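Local coordinates for tail spike protein gp49 (Pseudomonas phage LKA1, PDB 4RU4) that serves as the phage tailspike and probably cleaves the O-specific polysaccharide of Pseudomonas as a lyase, degrading the host envelope during entry, at residues 164-169 with 299-304; 170-175 with 250-255. All coordinates share one frame; numbering follows the deposited sequence.

How the contacts relate
From the N terminus, the chain reaches residues 164-169 and then, without a break, 170-175, so both contacts begin along strand 168-177. The chain next meets 250-255, which closes contact 2 across 74 intervening residues. Further on, 299-304 closes contact 1 across 129 residues, so the smaller loop lies wholly within the larger one. Both contacts join the Ig-like region to turns of the pectin lyase-like body, contact 1 at the surface and contact 2 in a buried position. Their centres lie about 16 Å apart. The later partners also meet directly: Asp300 OD1 and Arg250 NH1 form a salt bridge of 2.8 Å, which couples the two contacts.

Contact 1 of 2, residues 164-169 with 299-304; sequences SYRAGE and GDAEVG. With EDO (1,2-ethanediol), chain U.
Ser164 opens the contact by laying its CB over the backbone of Asp300, with Ser164 CB 3.6 Å from Asp300 O. The same CB also lies 4.2 Å from Ala301 CB, and Ser164 and Ala301 are the residues whose CA atoms are closest across the contact. Ser164 O and Asp300 O face each other here, and as both are acceptors they cannot bond each other. A water supplies the donor between them: it donates to Ser164 O at 2.8 Å and to Asp300 O at 2.7 Å, bridging the two carbonyls. The Ser164 side chain also comes within about 3 Å of a bound sodium ion.

Tyr165 is the centre of an inverse gamma turn, closed by a weak bond from Arg166 N to Ser164 O. Its hydroxyl is hydrogen-bonded to Glu376. The turn is followed by Arg166, whose chain is extended from CG to NE and carries the guanidinium to the loop. Arg166 NH1 donates to Ala301 O at 3.0 Å along a fairly straight path (161° at the hydrogen). The acceptor lies in the guanidinium plane, whereas the donor stands 55° above the carbonyl plane and so uses no lone pair direction. A second water accepts from Arg166 NH2 at 3.0 Å and returns a weak bond to Ala301 O. NH2 also forms a salt bridge with Asp155.

On the far side, Asp300 OD1 accepts from Glu302 N at 3.0 Å, an Asx turn that shapes the loop offering Ala301 O, and Arg250 pairs with the same carboxylate oxygen. The whole is a small, water-assisted surface contact (159 Å² buried) between an Ig-like domain and a loop joining strands of a pectin lyase-like parallel beta-helix.

Contact 2 of 2, residues 170-175 with 250-255; sequences FCEVRA and RCYDAK. With EDO (1,2-ethanediol), chain H.
Phe170 and Tyr252 lie with their ring planes nearly parallel, 14° apart, but slid past each other in opposite directions. A centroid separation of 5.8 Å confirms that the rings barely overlap, so this is not a full stack. The touching is reciprocal instead, an edge atom of each ring meeting the CB of the other residue: Phe170 CB meets Tyr252 CD1 at 3.5 Å, and Phe170 CD2 reaches Tyr252 CB at 3.7 Å. The far end of the phenylalanine runs on to the chain before the tyrosine, where Phe170 CZ comes edge-on to Arg250 C, also at 3.7 Å, with Arg250 O in the plane of the ring.

Glu172 takes a different attitude. Its CG is anti to the backbone N (chi1 -173°) and the chain stays extended, which carries the carboxylate to the phenol oxygen. The carboxylate and ring planes stand 88° apart, and Glu172 OE1 sits at the ring edge in the ring plane. There Tyr252 OH donates to Glu172 OE1 at 2.8 Å, on the anti lone pair of that oxygen. The phenol oxygen in turn accepts from a water 3.0 Å away, so two bonds hold the hydroxyl, and the water, which also donates to Phe170 O, ties it to that carbonyl. Glu172 OE2 receives a bond of 2.8 Å from O1 of an ethanediol, probably from the crystallisation liquor.

The buried pair lies beside strand 147-151, where Phe170 packs on Ile149 and Tyr252 on Val147. Glu172 OE2 pairs with Arg184, next to strand 180-183, while OE1 pairs with Lys287 of the second subunit. Tyr252 packs on Arg319 of that subunit too, so strand 168-177 meets the corner leading into strand 254-257 right at the boundary between chains.

Contact 1 of 2, residues 164-169 with 299-304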
ATOM      1  N   SER B 164     -28.115 -16.014   9.365  1.00  5.96           N
ATOM      2  CA  SER B 164     -27.451 -16.516   8.169  1.00  9.00           C
ATOM      3  C   SER B 164     -25.918 -16.503   8.280  1.00  7.91           C
ATOM      4  O   SER B 164     -25.223 -16.926   7.355  1.00  8.74           O
ATOM      5  CB  SER B 164     -27.879 -15.688   6.953  1.00 10.30           C
ATOM      6  OG  SER B 164     -27.451 -14.332   7.124  1.00 18.02           O
ATOM      7  N   TYR B 165     -25.387 -15.995   9.390  1.00  7.54           N
ATOM      8  CA  TYR B 165     -23.928 -15.963   9.548  1.00  8.11           C
ATOM      9  C   TYR B 165     -23.437 -17.322  10.045  1.00 10.08           C
ATOM     10  O   TYR B 165     -23.085 -17.492  11.214  1.00 11.70           O
ATOM     11  CB  TYR B 165     -23.486 -14.832  10.497  1.00  5.63           C
ATOM     12  CG  TYR B 165     -23.737 -13.428   9.970  1.00  7.79           C
ATOM     13  CD1 TYR B 165     -24.091 -13.199   8.641  1.00  6.95           C
ATOM     14  CD2 TYR B 165     -23.591 -12.325  10.812  1.00  7.52           C
ATOM     15  CE1 TYR B 165     -24.315 -11.903   8.164  1.00  5.86           C
ATOM     16  CE2 TYR B 165     -23.786 -11.043  10.346  1.00  7.22           C
ATOM     17  CZ  TYR B 165     -24.159 -10.834   9.039  1.00  7.74           C
ATOM     18  OH  TYR B 165     -24.348  -9.535   8.625  1.00  8.34           O
ATOM     19  N   ARG B 166     -23.434 -18.291   9.141  1.00  7.13           N
ATOM     20  CA  ARG B 166     -23.096 -19.657   9.473  1.00  6.28           C
ATOM     21  C   ARG B 166     -21.592 -19.911   9.298  1.00  7.69           C
ATOM     22  O   ARG B 166     -20.923 -19.217   8.530  1.00  7.09           O
ATOM     23  CB  ARG B 166     -23.920 -20.611   8.601  1.00  7.20           C
ATOM     24  CG  ARG B 166     -25.441 -20.456   8.836  1.00 11.88           C
ATOM     25  CD  ARG B 166     -26.233 -21.687   8.360  1.00 12.90           C
ATOM     26  NE  ARG B 166     -27.659 -21.466   8.590  1.00 16.89           N
ATOM     27  CZ  ARG B 166     -28.544 -21.247   7.618  1.00 19.13           C
ATOM     28  NH1 ARG B 166     -28.155 -21.280   6.346  1.00 17.82           N
ATOM     29  NH2 ARG B 166     -29.823 -21.029   7.912  1.00 18.72           N
ATOM     30  N   ALA B 167     -21.091 -20.919   9.999  1.00  9.84           N
ATOM     31  CA  ALA B 167     -19.670 -21.254  10.024  1.00 11.86           C
ATOM     32  C   ALA B 167     -19.287 -22.142   8.856  1.00  7.85           C
ATOM     33  O   ALA B 167     -20.123 -22.836   8.285  1.00  7.65           O
ATOM     34  CB  ALA B 167     -19.305 -21.960  11.350  1.00 12.28           C
ATOM     35  N   GLY B 168     -18.005 -22.123   8.516  1.00  6.53           N
ATOM     36  CA  GLY B 168     -17.441 -23.037   7.531  1.00  6.29           C
ATOM     37  C   GLY B 168     -16.365 -22.280   6.769  1.00  9.81           C
ATOM     38  O   GLY B 168     -16.035 -21.152   7.132  1.00  8.60           O
ATOM     39  N   GLU B 169     -15.804 -22.876   5.721  1.00  6.11           N
ATOM     40  CA  GLU B 169     -14.827 -22.159   4.888  1.00  6.09           C
ATOM     41  C   GLU B 169     -14.483 -22.976   3.651  1.00  7.27           C
ATOM     42  O   GLU B 169     -14.862 -24.147   3.558  1.00 10.00           O
ATOM     43  CB  GLU B 169     -13.523 -21.874   5.683  1.00  5.82           C
ATOM     44  CG  GLU B 169     -12.857 -23.080   6.301  1.00  7.58           C
ATOM     45  CD  GLU B 169     -11.808 -22.674   7.351  1.00  9.12           C
ATOM     46  OE1 GLU B 169     -10.667 -22.304   6.961  1.00 10.25           O
ATOM     47  OE2 GLU B 169     -12.147 -22.681   8.561  1.00 11.34           O
ATOM     48  N   GLY B 299     -23.873 -12.413   2.099  1.00 10.79           N
ATOM     49  CA  GLY B 299     -24.263 -13.729   1.623  1.00 13.02           C
ATOM     50  C   GLY B 299     -25.756 -13.975   1.796  1.00 15.41           C
ATOM     51  O   GLY B 299     -26.542 -13.038   1.996  1.00 12.52           O
ATOM     52  N   ASP B 300     -26.161 -15.242   1.703  1.00 11.94           N
ATOM     53  CA  ASP B 300     -27.579 -15.573   1.844  1.00 11.80           C
ATOM     54  C   ASP B 300     -27.702 -16.650   2.892  1.00  9.11           C
ATOM     55  O   ASP B 300     -26.794 -16.826   3.698  1.00 11.27           O
ATOM     56  CB  ASP B 300     -28.181 -16.033   0.510  1.00 12.58           C
ATOM     57  CG  ASP B 300     -27.372 -17.137  -0.154  1.00 18.42           C
ATOM     58  OD1 ASP B 300     -26.778 -17.977   0.564  1.00 16.02           O
ATOM     59  OD2 ASP B 300     -27.326 -17.164  -1.409  1.00 21.85           O
ATOM     60  N   ALA B 301     -28.808 -17.384   2.869  1.00  8.69           N
ATOM     61  CA  ALA B 301     -29.046 -18.451   3.841  1.00 11.28           C
ATOM     62  C   ALA B 301     -29.087 -19.831   3.189  1.00 12.42           C
ATOM     63  O   ALA B 301     -29.600 -20.796   3.774  1.00 12.88           O
ATOM     64  CB  ALA B 301     -30.351 -18.187   4.593  1.00  9.46           C
ATOM     65  N   GLU B 302     -28.559 -19.927   1.977  1.00 14.66           N
ATOM     66  CA  GLU B 302     -28.566 -21.194   1.258  1.00 15.30           C
ATOM     67  C   GLU B 302     -27.443 -22.116   1.740  1.00 14.85           C
ATOM     68  O   GLU B 302     -26.511 -21.676   2.421  1.00 14.66           O
ATOM     69  CB  GLU B 302     -28.466 -20.931  -0.246  1.00 11.91           C
ATOM     70  CG  GLU B 302     -29.683 -20.147  -0.714  1.00 17.83           C
ATOM     71  CD  GLU B 302     -29.676 -19.825  -2.177  1.00 29.70           C
ATOM     72  OE1 GLU B 302     -28.970 -20.514  -2.942  1.00 34.62           O
ATOM     73  OE2 GLU B 302     -30.386 -18.873  -2.563  1.00 35.81           O
ATOM     74  N   VAL B 303     -27.535 -23.388   1.378  1.00 11.57           N
ATOM     75  CA  VAL B 303     -26.474 -24.348   1.692  1.00 11.23           C
ATOM     76  C   VAL B 303     -25.112 -23.783   1.251  1.00 12.35           C
ATOM     77  O   VAL B 303     -24.956 -23.281   0.135  1.00  8.77           O
ATOM     78  CB  VAL B 303     -26.719 -25.709   1.018  1.00 13.92           C
ATOM     79  CG1 VAL B 303     -25.465 -26.628   1.139  1.00 13.83           C
ATOM     80  CG2 VAL B 303     -27.989 -26.383   1.597  1.00 12.96           C
ATOM     81  N   GLY B 304     -24.148 -23.832   2.157  1.00 11.35           N
ATOM     82  CA  GLY B 304     -22.809 -23.354   1.872  1.00 11.93           C
ATOM     83  C   GLY B 304     -22.578 -21.887   2.177  1.00  9.53           C
ATOM     84  O   GLY B 304     -21.586 -21.309   1.713  1.00  8.46           O
TER
HETATM   85  C1  EDO U 803     -25.680 -10.421   4.056  1.00 28.08           C
HETATM   86  O1  EDO U 803     -26.693 -10.620   5.044  1.00 30.94           O
HETATM   87  C2  EDO U 803     -26.342  -9.919   2.779  1.00 31.96           C
HETATM   88  O2  EDO U 803     -25.356  -9.554   1.823  1.00 28.45           O
HETATM   89  O   HOH W   1     -24.558 -15.851   4.808  1.00  7.26           O
HETATM   90  O   HOH W   2     -32.064 -21.216   6.002  1.00 26.89           O

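Contact 2 of 2, residues 170-175 with 250-255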
ATOM      1  N   PHE B 170     -13.757 -22.357   2.718  1.00  6.05           N
ATOM      2  CA  PHE B 170     -13.255 -23.039   1.522  1.00  8.62           C
ATOM      3  C   PHE B 170     -11.846 -23.601   1.708  1.00  9.42           C
ATOM      4  O   PHE B 170     -10.944 -22.886   2.179  1.00  7.03           O
ATOM      5  CB  PHE B 170     -13.167 -22.069   0.348  1.00  5.72           C
ATOM      6  CG  PHE B 170     -14.500 -21.683  -0.238  1.00  8.65           C
ATOM      7  CD1 PHE B 170     -15.397 -20.898   0.493  1.00  8.00           C
ATOM      8  CD2 PHE B 170     -14.842 -22.075  -1.528  1.00  7.44           C
ATOM      9  CE1 PHE B 170     -16.604 -20.494  -0.055  1.00  7.82           C
ATOM     10  CE2 PHE B 170     -16.071 -21.678  -2.100  1.00  7.92           C
ATOM     11  CZ  PHE B 170     -16.951 -20.885  -1.358  1.00  7.77           C
ATOM     12  N   CYS B 171     -11.653 -24.850   1.292  1.00  6.19           N
ATOM     13  CA  CYS B 171     -10.353 -25.512   1.413  1.00  7.79           C
ATOM     14  C   CYS B 171      -9.866 -25.954   0.038  1.00  8.66           C
ATOM     15  O   CYS B 171     -10.664 -26.333  -0.815  1.00  9.86           O
ATOM     16  CB  CYS B 171     -10.433 -26.748   2.304  1.00 10.26           C
ATOM     17  SG  CYS B 171     -10.997 -26.458   3.969  1.00 10.05           S
ATOM     18  N   GLU B 172      -8.558 -25.881  -0.175  1.00  9.21           N
ATOM     19  CA  GLU B 172      -7.974 -26.229  -1.472  1.00  7.42           C
ATOM     20  C   GLU B 172      -7.065 -27.448  -1.251  1.00  8.76           C
ATOM     21  O   GLU B 172      -6.146 -27.400  -0.432  1.00 10.07           O
ATOM     22  CB  GLU B 172      -7.207 -25.034  -2.042  1.00  7.43           C
ATOM     23  CG  GLU B 172      -6.706 -25.237  -3.473  1.00  7.12           C
ATOM     24  CD  GLU B 172      -5.975 -24.013  -4.043  1.00 12.98           C
ATOM     25  OE1 GLU B 172      -6.259 -22.839  -3.638  1.00  9.96           O
ATOM     26  OE2 GLU B 172      -5.104 -24.245  -4.912  1.00 12.26           O
ATOM     27  N   VAL B 173      -7.347 -28.536  -1.956  1.00  7.84           N
ATOM     28  CA  VAL B 173      -6.663 -29.815  -1.698  1.00 10.72           C
ATOM     29  C   VAL B 173      -5.168 -29.778  -2.055  1.00 12.02           C
ATOM     30  O   VAL B 173      -4.780 -29.358  -3.157  1.00 11.25           O
ATOM     31  CB  VAL B 173      -7.407 -31.009  -2.414  1.00  7.26           C
ATOM     32  CG1 VAL B 173      -6.672 -32.350  -2.196  1.00  8.27           C
ATOM     33  CG2 VAL B 173      -8.858 -31.125  -1.902  1.00  7.33           C
ATOM     34  N   ARG B 174      -4.332 -30.211  -1.111  1.00 10.85           N
ATOM     35  CA  ARG B 174      -2.919 -30.379  -1.364  1.00 10.15           C
ATOM     36  C   ARG B 174      -2.599 -31.789  -1.846  1.00 13.06           C
ATOM     37  O   ARG B 174      -1.910 -31.963  -2.849  1.00 15.27           O
ATOM     38  CB  ARG B 174      -2.101 -30.110  -0.097  1.00 10.42           C
ATOM     39  CG  ARG B 174      -0.618 -30.052  -0.382  1.00 13.91           C
ATOM     40  CD  ARG B 174       0.160 -29.604   0.847  1.00 15.75           C
ATOM     41  NE  ARG B 174       0.459 -30.705   1.743  1.00 15.59           N
ATOM     42  CZ  ARG B 174       0.175 -30.729   3.043  1.00 17.61           C
ATOM     43  NH1 ARG B 174      -0.452 -29.702   3.639  1.00 18.84           N
ATOM     44  NH2 ARG B 174       0.520 -31.798   3.753  1.00 12.69           N
ATOM     45  N   ALA B 175      -3.054 -32.792  -1.097  1.00 12.61           N
ATOM     46  CA  ALA B 175      -2.827 -34.180  -1.486  1.00 15.02           C
ATOM     47  C   ALA B 175      -3.867 -35.057  -0.809  1.00 15.80           C
ATOM     48  O   ALA B 175      -4.523 -34.640   0.135  1.00  9.70           O
ATOM     49  CB  ALA B 175      -1.414 -34.638  -1.112  1.00 15.41           C
ATOM     50  N   ARG B 250     -20.813 -17.754  -3.152  1.00  6.45           N
ATOM     51  CA  ARG B 250     -20.123 -19.021  -2.930  1.00  7.42           C
ATOM     52  C   ARG B 250     -19.045 -19.302  -3.976  1.00  8.30           C
ATOM     53  O   ARG B 250     -18.938 -20.427  -4.467  1.00  6.63           O
ATOM     54  CB  ARG B 250     -21.131 -20.192  -2.901  1.00  6.72           C
ATOM     55  CG  ARG B 250     -21.779 -20.406  -1.536  1.00  6.94           C
ATOM     56  CD  ARG B 250     -22.951 -21.377  -1.635  1.00  7.01           C
ATOM     57  NE  ARG B 250     -24.062 -20.774  -2.369  1.00  9.12           N
ATOM     58  CZ  ARG B 250     -24.917 -19.918  -1.827  1.00 12.30           C
ATOM     59  NH1 ARG B 250     -24.779 -19.570  -0.547  1.00 13.53           N
ATOM     60  NH2 ARG B 250     -25.890 -19.387  -2.552  1.00 13.22           N
ATOM     61  N   CYS B 251     -18.258 -18.281  -4.321  1.00  6.18           N
ATOM     62  CA  CYS B 251     -17.171 -18.466  -5.264  1.00  6.06           C
ATOM     63  C   CYS B 251     -15.848 -18.477  -4.530  1.00  7.30           C
ATOM     64  O   CYS B 251     -15.671 -17.770  -3.541  1.00  8.35           O
ATOM     65  CB  CYS B 251     -17.125 -17.346  -6.314  1.00  7.57           C
ATOM     66  SG  CYS B 251     -18.534 -17.387  -7.451  1.00  9.31           S
ATOM     67  N   TYR B 252     -14.917 -19.238  -5.066  1.00  5.90           N
ATOM     68  CA  TYR B 252     -13.548 -19.304  -4.552  1.00  7.61           C
ATOM     69  C   TYR B 252     -12.689 -18.549  -5.542  1.00  9.16           C
ATOM     70  O   TYR B 252     -12.716 -18.876  -6.736  1.00  6.19           O
ATOM     71  CB  TYR B 252     -13.094 -20.755  -4.511  1.00  6.38           C
ATOM     72  CG  TYR B 252     -11.751 -20.967  -3.835  1.00  6.89           C
ATOM     73  CD1 TYR B 252     -11.590 -20.697  -2.482  1.00  7.48           C
ATOM     74  CD2 TYR B 252     -10.651 -21.436  -4.557  1.00  7.31           C
ATOM     75  CE1 TYR B 252     -10.358 -20.900  -1.851  1.00  8.60           C
ATOM     76  CE2 TYR B 252      -9.426 -21.652  -3.944  1.00  8.58           C
ATOM     77  CZ  TYR B 252      -9.285 -21.384  -2.581  1.00  8.54           C
ATOM     78  OH  TYR B 252      -8.057 -21.584  -1.968  1.00  7.87           O
ATOM     79  N   ASP B 253     -11.971 -17.525  -5.071  1.00  5.54           N
ATOM     80  CA  ASP B 253     -11.053 -16.755  -5.918  1.00  8.01           C
ATOM     81  C   ASP B 253     -11.780 -16.058  -7.086  1.00  8.59           C
ATOM     82  O   ASP B 253     -11.284 -16.029  -8.221  1.00  7.05           O
ATOM     83  CB  ASP B 253      -9.902 -17.649  -6.436  1.00  7.17           C
ATOM     84  CG  ASP B 253      -8.912 -16.887  -7.336  1.00  8.58           C
ATOM     85  OD1 ASP B 253      -8.571 -15.749  -6.981  1.00  9.18           O
ATOM     86  OD2 ASP B 253      -8.498 -17.418  -8.405  1.00 10.69           O
ATOM     87  N   ALA B 254     -12.962 -15.511  -6.818  1.00  9.67           N
ATOM     88  CA  ALA B 254     -13.628 -14.682  -7.818  1.00  5.94           C
ATOM     89  C   ALA B 254     -12.832 -13.391  -7.966  1.00  6.85           C
ATOM     90  O   ALA B 254     -12.524 -12.742  -6.971  1.00  6.88           O
ATOM     91  CB  ALA B 254     -15.044 -14.365  -7.383  1.00  7.66           C
ATOM     92  N   LYS B 255     -12.508 -13.001  -9.202  1.00  5.26           N
ATOM     93  CA  LYS B 255     -11.840 -11.715  -9.404  1.00  9.75           C
ATOM     94  C   LYS B 255     -12.596 -10.863 -10.419  1.00 10.45           C
ATOM     95  O   LYS B 255     -12.858 -11.319 -11.536  1.00  9.80           O
ATOM     96  CB  LYS B 255     -10.399 -11.915  -9.866  1.00  9.13           C
ATOM     97  CG  LYS B 255      -9.456 -12.450  -8.771  1.00 13.94           C
ATOM     98  CD  LYS B 255      -7.995 -12.432  -9.223  1.00 18.49           C
ATOM     99  CE  LYS B 255      -7.075 -12.765  -8.062  1.00 18.86           C
ATOM    100  NZ  LYS B 255      -6.435 -14.071  -8.252  1.00 19.44           N
TER
HETATM  101  C1  EDO H 802      -3.103 -22.380  -6.846  1.00 13.18           C
HETATM  102  O1  EDO H 802      -3.666 -21.946  -5.603  1.00 10.21           O
HETATM  103  C2  EDO H 802      -3.331 -21.326  -7.916  1.00 13.49           C
HETATM  104  O2  EDO H 802      -4.740 -21.312  -8.221  1.00 17.43           O
HETATM  105  O   HOH W   3      -8.275 -22.262   0.902  1.00  8.89           O